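Local coordinates for protein transcriptional regulator (AraC-type DNA-binding domain-containing proteins) (Chromobacterium violaceum, PDB 3OIO) that probably binds specific DNA sequences as a transcription factor of the AraC family, the chain being its helix-turn-helix DNA-binding domain, at residues 62-67 / 76-81; 24-29 / 50-55. All blocks are in the same frame, centred on the assembly; numbering follows the deposited sequence.

In the fold
Both contacts use helix 52-70, the long helix that links the two helix-turn-helix units of an AraC-type DNA-binding domain. Contact 2 (24-29 / 50-55) lies at its N-terminal end, where helix 26-33 meets its first turn. Contact 1 (62-67 / 76-81) lies near its C-terminal end, where helix 75-81 packs back against it after a short connection. The two centres are 19 Å apart, on opposite sides of the chain's centre, and the nearest atoms remain about 7 Å from each other, with no direct touch. Contact 1 is held by apolar side chains without any hydrogen bond across it, whereas contact 2 combines a small apolar touch with a water bridge.

Contact 1: 62-67 / 76-81; sequences NRARQL and VQIGLA
The side chains of Ile78 and Leu67 lie alongside each other, pointing in opposite senses, and on this pair most of the packing between the two helix segments rests. Ile78 divides its branches between two residues of the partner helix. Its CG2 methyl lies over Ala64, 3.9 Å from Ala64 CB and equally close to the CA. The other branch runs beside Leu67, with Ile78 CG1 3.8 Å from Leu67 CB, and carries CD1 on to the backbone, 3.8 Å from Leu67 O. With CG1 anti to its own carbonyl carbon (chi1 -75°), CG2 is left on the side facing Ala64. Leu67 answers with CD1, which reaches past Ile78 CG2 to the methyl of Ala81, 4.3 Å between Leu67 CD1 and Ala81 CB. No hydrogen bond spans the two segments. Ala64 also touches Phe90 of helix 87-98, so the small residue sits where three helices meet. The segment axes approach to 9.5 Å, and their N-to-C directions differ by 146°, a roughly antiparallel return. Helices 75-81 and 87-98 correspond to the second helix-turn-helix of an AraC-type domain, whose first helix packs here against the C-terminal part of the linker helix.

Contact 2: 24-29 / 50-55; sequences LSTDDI and TVPSKY
At the start of the central helix of this AraC-type domain, Pro52 in the first turn meets Thr26 in the first turn of helix 26-33, with the Thr26 side chain set roughly perpendicular to that of Pro52. The methyl of Thr26 does the apolar touching: CG2 lies 4.0 Å from Pro52 CB and almost as near to the next ring carbon. Thr26 carries CG2 anti to its backbone N and OG1 anti to its carbonyl carbon (chi1 -66°), which turns both branches to Pro52, OG1 likewise standing 4.0 Å from Pro52 CB. The hydroxyl has a polar partner as well. A water molecule lies 2.8 Å from Thr26 OG1 and accepts from Ser53 N at 3.0 Å, bridging the first turns of the two helices where no direct hydrogen bond joins the segments. Helix 26-33 leads into helix 37-47, a pair corresponding to the first helix-turn-helix unit of the family, and Leu40 of that second helix touches Thr26 while Glu41 and Phe44 touch Pro52. Ser25 occupies the N-cap of helix 26-33: Asp28 N donates to Ser25 OG over 3.0 Å at an N-H...O angle of 158°, a bond that ties down the turn bearing Thr26. Val51 sits at the N-cap position before Pro52, without a capping side chain, and its carbonyl oxygen accepts from Tyr55 N at 3.0 Å.

Contact 1: 62-67 / 76-81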
loop_
_atom_site.group_PDB
_atom_site.type_symbol
_atom_site.label_atom_id
_atom_site.label_comp_id
_atom_site.label_asym_id
_atom_site.label_seq_id
_atom_site.Cartn_x
_atom_site.Cartn_y
_atom_site.Cartn_z
ATOM N N ASN A 62 -0.142 -4.767 -0.096
ATOM C CA ASN A 62 0.957 -5.671 -0.349
ATOM C C ASN A 62 1.772 -5.979 0.899
ATOM O O ASN A 62 2.243 -7.120 1.049
ATOM C CB ASN A 62 1.834 -5.149 -1.509
ATOM C CG ASN A 62 1.277 -5.585 -2.854
ATOM O OD1 ASN A 62 1.520 -6.720 -3.312
ATOM N ND2 ASN A 62 0.502 -4.706 -3.489
ATOM N N ARG A 63 1.955 -4.991 1.793
ATOM C CA ARG A 63 2.606 -5.326 3.061
ATOM C C ARG A 63 1.730 -6.345 3.825
ATOM O O ARG A 63 2.238 -7.300 4.447
ATOM C CB ARG A 63 2.886 -4.063 3.907
ATOM C CG ARG A 63 3.446 -4.364 5.318
ATOM C CD ARG A 63 4.722 -5.219 5.387
ATOM N NE ARG A 63 5.847 -4.810 4.538
ATOM C CZ ARG A 63 6.801 -3.948 4.895
ATOM N NH1 ARG A 63 7.807 -3.669 4.054
ATOM N NH2 ARG A 63 6.748 -3.340 6.080
ATOM N N ALA A 64 0.416 -6.149 3.784
ATOM C CA ALA A 64 -0.499 -7.083 4.478
ATOM C C ALA A 64 -0.333 -8.495 3.897
ATOM O O ALA A 64 -0.322 -9.516 4.627
ATOM C CB ALA A 64 -1.935 -6.596 4.341
ATOM N N ARG A 65 -0.222 -8.575 2.580
ATOM C CA ARG A 65 -0.023 -9.879 1.939
ATOM C C ARG A 65 1.259 -10.540 2.457
ATOM O O ARG A 65 1.269 -11.762 2.757
ATOM C CB ARG A 65 -0.000 -9.702 0.406
ATOM C CG ARG A 65 0.281 -11.010 -0.359
ATOM C CD ARG A 65 0.039 -10.830 -1.839
ATOM N NE ARG A 65 0.319 -12.065 -2.546
ATOM C CZ ARG A 65 1.521 -12.395 -3.060
ATOM N NH1 ARG A 65 2.551 -11.565 -2.947
ATOM N NH2 ARG A 65 1.698 -13.572 -3.678
ATOM N N GLN A 66 2.344 -9.759 2.538
ATOM C CA GLN A 66 3.593 -10.261 3.104
ATOM C C GLN A 66 3.408 -10.800 4.523
ATOM O O GLN A 66 3.926 -11.874 4.848
ATOM C CB GLN A 66 4.720 -9.199 3.024
ATOM C CG GLN A 66 5.116 -8.800 1.576
ATOM C CD GLN A 66 6.090 -7.607 1.491
ATOM O OE1 GLN A 66 5.861 -6.547 2.073
ATOM N NE2 GLN A 66 7.145 -7.771 0.730
ATOM N N LEU A 67 2.654 -10.084 5.357
ATOM C CA LEU A 67 2.387 -10.514 6.745
ATOM C C LEU A 67 1.480 -11.765 6.820
ATOM O O LEU A 67 1.651 -12.617 7.699
ATOM C CB LEU A 67 1.778 -9.363 7.562
ATOM C CG LEU A 67 2.702 -8.148 7.761
ATOM C CD1 LEU A 67 1.903 -7.004 8.400
ATOM C CD2 LEU A 67 3.936 -8.465 8.613
ATOM N N VAL A 76 -6.993 -9.420 12.168
ATOM C CA VAL A 76 -7.198 -8.102 12.772
ATOM C C VAL A 76 -5.884 -7.372 13.052
ATOM O O VAL A 76 -5.748 -6.192 12.732
ATOM C CB VAL A 76 -8.136 -8.156 14.036
ATOM C CG1 VAL A 76 -8.260 -6.763 14.724
ATOM C CG2 VAL A 76 -9.527 -8.669 13.613
ATOM N N GLN A 77 -4.927 -8.093 13.627
ATOM C CA GLN A 77 -3.593 -7.574 13.918
ATOM C C GLN A 77 -2.924 -7.041 12.653
ATOM O O GLN A 77 -2.354 -5.954 12.648
ATOM C CB GLN A 77 -2.740 -8.697 14.513
ATOM C CG GLN A 77 -1.432 -8.259 15.165
ATOM C CD GLN A 77 -0.876 -9.321 16.110
ATOM O OE1 GLN A 77 -1.483 -10.378 16.316
ATOM N NE2 GLN A 77 0.286 -9.047 16.679
ATOM N N ILE A 78 -3.000 -7.824 11.581
ATOM C CA ILE A 78 -2.323 -7.487 10.336
ATOM C C ILE A 78 -2.998 -6.253 9.748
ATOM O O ILE A 78 -2.319 -5.311 9.278
ATOM C CB ILE A 78 -2.329 -8.662 9.337
ATOM C CG1 ILE A 78 -1.315 -9.706 9.808
ATOM C CG2 ILE A 78 -1.972 -8.179 7.901
ATOM C CD1 ILE A 78 -1.508 -11.094 9.175
ATOM N N GLY A 79 -4.331 -6.235 9.787
ATOM C CA GLY A 79 -5.061 -5.044 9.287
ATOM C C GLY A 79 -4.605 -3.803 10.041
ATOM O O GLY A 79 -4.333 -2.771 9.429
ATOM N N LEU A 80 -4.500 -3.886 11.361
ATOM C CA LEU A 80 -4.074 -2.704 12.153
ATOM C C LEU A 80 -2.631 -2.283 11.851
ATOM O O LEU A 80 -2.330 -1.100 11.728
ATOM C CB LEU A 80 -4.213 -2.989 13.670
ATOM C CG LEU A 80 -5.602 -2.900 14.276
ATOM C CD1 LEU A 80 -5.593 -3.507 15.710
ATOM C CD2 LEU A 80 -6.069 -1.455 14.345
ATOM N N ALA A 81 -1.748 -3.260 11.673
ATOM C CA ALA A 81 -0.341 -2.997 11.357
ATOM C C ALA A 81 -0.147 -2.354 9.992
ATOM O O ALA A 81 0.906 -1.779 9.720
ATOM C CB ALA A 81 0.461 -4.324 11.409
#

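Contact 2: 24-29 / 50-55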
loop_
_atom_site.group_PDB
_atom_site.type_symbol
_atom_site.label_atom_id
_atom_site.label_comp_id
_atom_site.label_asym_id
_atom_site.label_seq_id
_atom_site.Cartn_x
_atom_site.Cartn_y
_atom_site.Cartn_z
ATOM N N LEU A 24 1.760 8.532 5.568
ATOM C CA LEU A 24 1.767 9.984 5.409
ATOM C C LEU A 24 0.566 10.455 4.583
ATOM O O LEU A 24 0.132 9.766 3.665
ATOM C CB LEU A 24 3.044 10.400 4.713
ATOM C CG LEU A 24 4.348 10.011 5.420
ATOM C CD1 LEU A 24 5.535 10.500 4.595
ATOM C CD2 LEU A 24 4.392 10.590 6.789
ATOM N N SER A 25 0.032 11.650 4.881
ATOM C CA SER A 25 -0.930 12.223 3.975
ATOM C C SER A 25 -0.257 12.501 2.620
ATOM O O SER A 25 0.972 12.674 2.545
ATOM C CB SER A 25 -1.503 13.525 4.563
ATOM O OG SER A 25 -0.496 14.521 4.532
ATOM N N THR A 26 -1.059 12.602 1.557
ATOM C CA THR A 26 -0.509 12.982 0.224
ATOM C C THR A 26 0.220 14.332 0.287
ATOM O O THR A 26 1.297 14.501 -0.297
ATOM C CB THR A 26 -1.692 13.150 -0.780
ATOM O OG1 THR A 26 -2.287 11.890 -0.958
ATOM C CG2 THR A 26 -1.174 13.627 -2.147
ATOM N N ASP A 27 -0.367 15.286 1.023
ATOM C CA ASP A 27 0.280 16.577 1.193
ATOM C C ASP A 27 1.646 16.446 1.826
ATOM O O ASP A 27 2.575 17.138 1.408
ATOM C CB ASP A 27 -0.581 17.501 2.048
ATOM C CG ASP A 27 -2.042 17.549 1.549
ATOM O OD1 ASP A 27 -2.705 16.492 1.490
ATOM O OD2 ASP A 27 -2.532 18.611 1.199
ATOM N N ASP A 28 1.751 15.614 2.861
ATOM C CA ASP A 28 3.041 15.408 3.511
ATOM C C ASP A 28 4.057 14.730 2.609
ATOM O O ASP A 28 5.251 15.097 2.642
ATOM C CB ASP A 28 2.899 14.648 4.832
ATOM C CG ASP A 28 2.513 15.575 5.981
ATOM O OD1 ASP A 28 2.455 16.824 5.795
ATOM O OD2 ASP A 28 2.288 15.080 7.098
ATOM N N ILE A 29 3.618 13.779 1.782
ATOM C CA ILE A 29 4.554 13.179 0.816
ATOM C C ILE A 29 5.088 14.276 -0.104
ATOM O O ILE A 29 6.304 14.383 -0.331
ATOM C CB ILE A 29 3.884 12.114 -0.054
ATOM C CG1 ILE A 29 3.309 10.984 0.805
ATOM C CG2 ILE A 29 4.886 11.533 -1.090
ATOM C CD1 ILE A 29 2.309 10.168 0.053
ATOM N N THR A 50 -2.586 6.114 -11.475
ATOM C CA THR A 50 -3.522 6.163 -10.347
ATOM C C THR A 50 -3.297 7.449 -9.549
ATOM O O THR A 50 -2.602 8.343 -10.020
ATOM C CB THR A 50 -3.394 4.888 -9.481
ATOM O OG1 THR A 50 -4.473 4.831 -8.534
ATOM C CG2 THR A 50 -2.058 4.851 -8.780
ATOM N N VAL A 51 -3.951 7.588 -8.414
ATOM C CA VAL A 51 -3.735 8.733 -7.556
ATOM C C VAL A 51 -2.896 8.305 -6.364
ATOM O O VAL A 51 -2.857 7.120 -6.022
ATOM C CB VAL A 51 -5.060 9.419 -7.136
ATOM C CG1 VAL A 51 -5.821 9.893 -8.392
ATOM C CG2 VAL A 51 -5.942 8.501 -6.276
ATOM N N PRO A 52 -2.193 9.250 -5.732
ATOM C CA PRO A 52 -1.275 8.828 -4.666
ATOM C C PRO A 52 -1.929 8.021 -3.530
ATOM O O PRO A 52 -1.360 7.014 -3.092
ATOM C CB PRO A 52 -0.687 10.174 -4.158
ATOM C CG PRO A 52 -0.795 11.093 -5.333
ATOM C CD PRO A 52 -2.077 10.691 -6.036
ATOM N N SER A 53 -3.120 8.407 -3.091
ATOM C CA SER A 53 -3.785 7.723 -1.978
ATOM C C SER A 53 -4.121 6.278 -2.346
ATOM O O SER A 53 -4.062 5.367 -1.504
ATOM C CB SER A 53 -5.046 8.485 -1.557
ATOM O OG SER A 53 -5.935 8.547 -2.642
ATOM N N LYS A 54 -4.470 6.061 -3.603
ATOM C CA LYS A 54 -4.800 4.696 -4.041
ATOM C C LYS A 54 -3.573 3.827 -4.207
ATOM O O LYS A 54 -3.596 2.637 -3.820
ATOM C CB LYS A 54 -5.675 4.719 -5.292
ATOM C CG LYS A 54 -7.071 5.251 -4.933
ATOM C CD LYS A 54 -7.983 5.357 -6.148
ATOM C CE LYS A 54 -9.340 5.962 -5.736
ATOM N NZ LYS A 54 -10.355 6.006 -6.851
ATOM N N TYR A 55 -2.468 4.417 -4.682
ATOM C CA TYR A 55 -1.226 3.657 -4.727
ATOM C C TYR A 55 -0.784 3.318 -3.281
ATOM O O TYR A 55 -0.300 2.220 -2.998
ATOM C CB TYR A 55 -0.119 4.442 -5.480
ATOM C CG TYR A 55 1.118 3.620 -5.626
ATOM C CD1 TYR A 55 1.299 2.775 -6.718
ATOM C CD2 TYR A 55 2.087 3.627 -4.608
ATOM C CE1 TYR A 55 2.448 1.961 -6.810
ATOM C CE2 TYR A 55 3.216 2.821 -4.677
ATOM C CZ TYR A 55 3.404 2.010 -5.790
ATOM O OH TYR A 55 4.524 1.207 -5.860
HETATM O O HOH W 1 -3.987 11.307 -3.151
#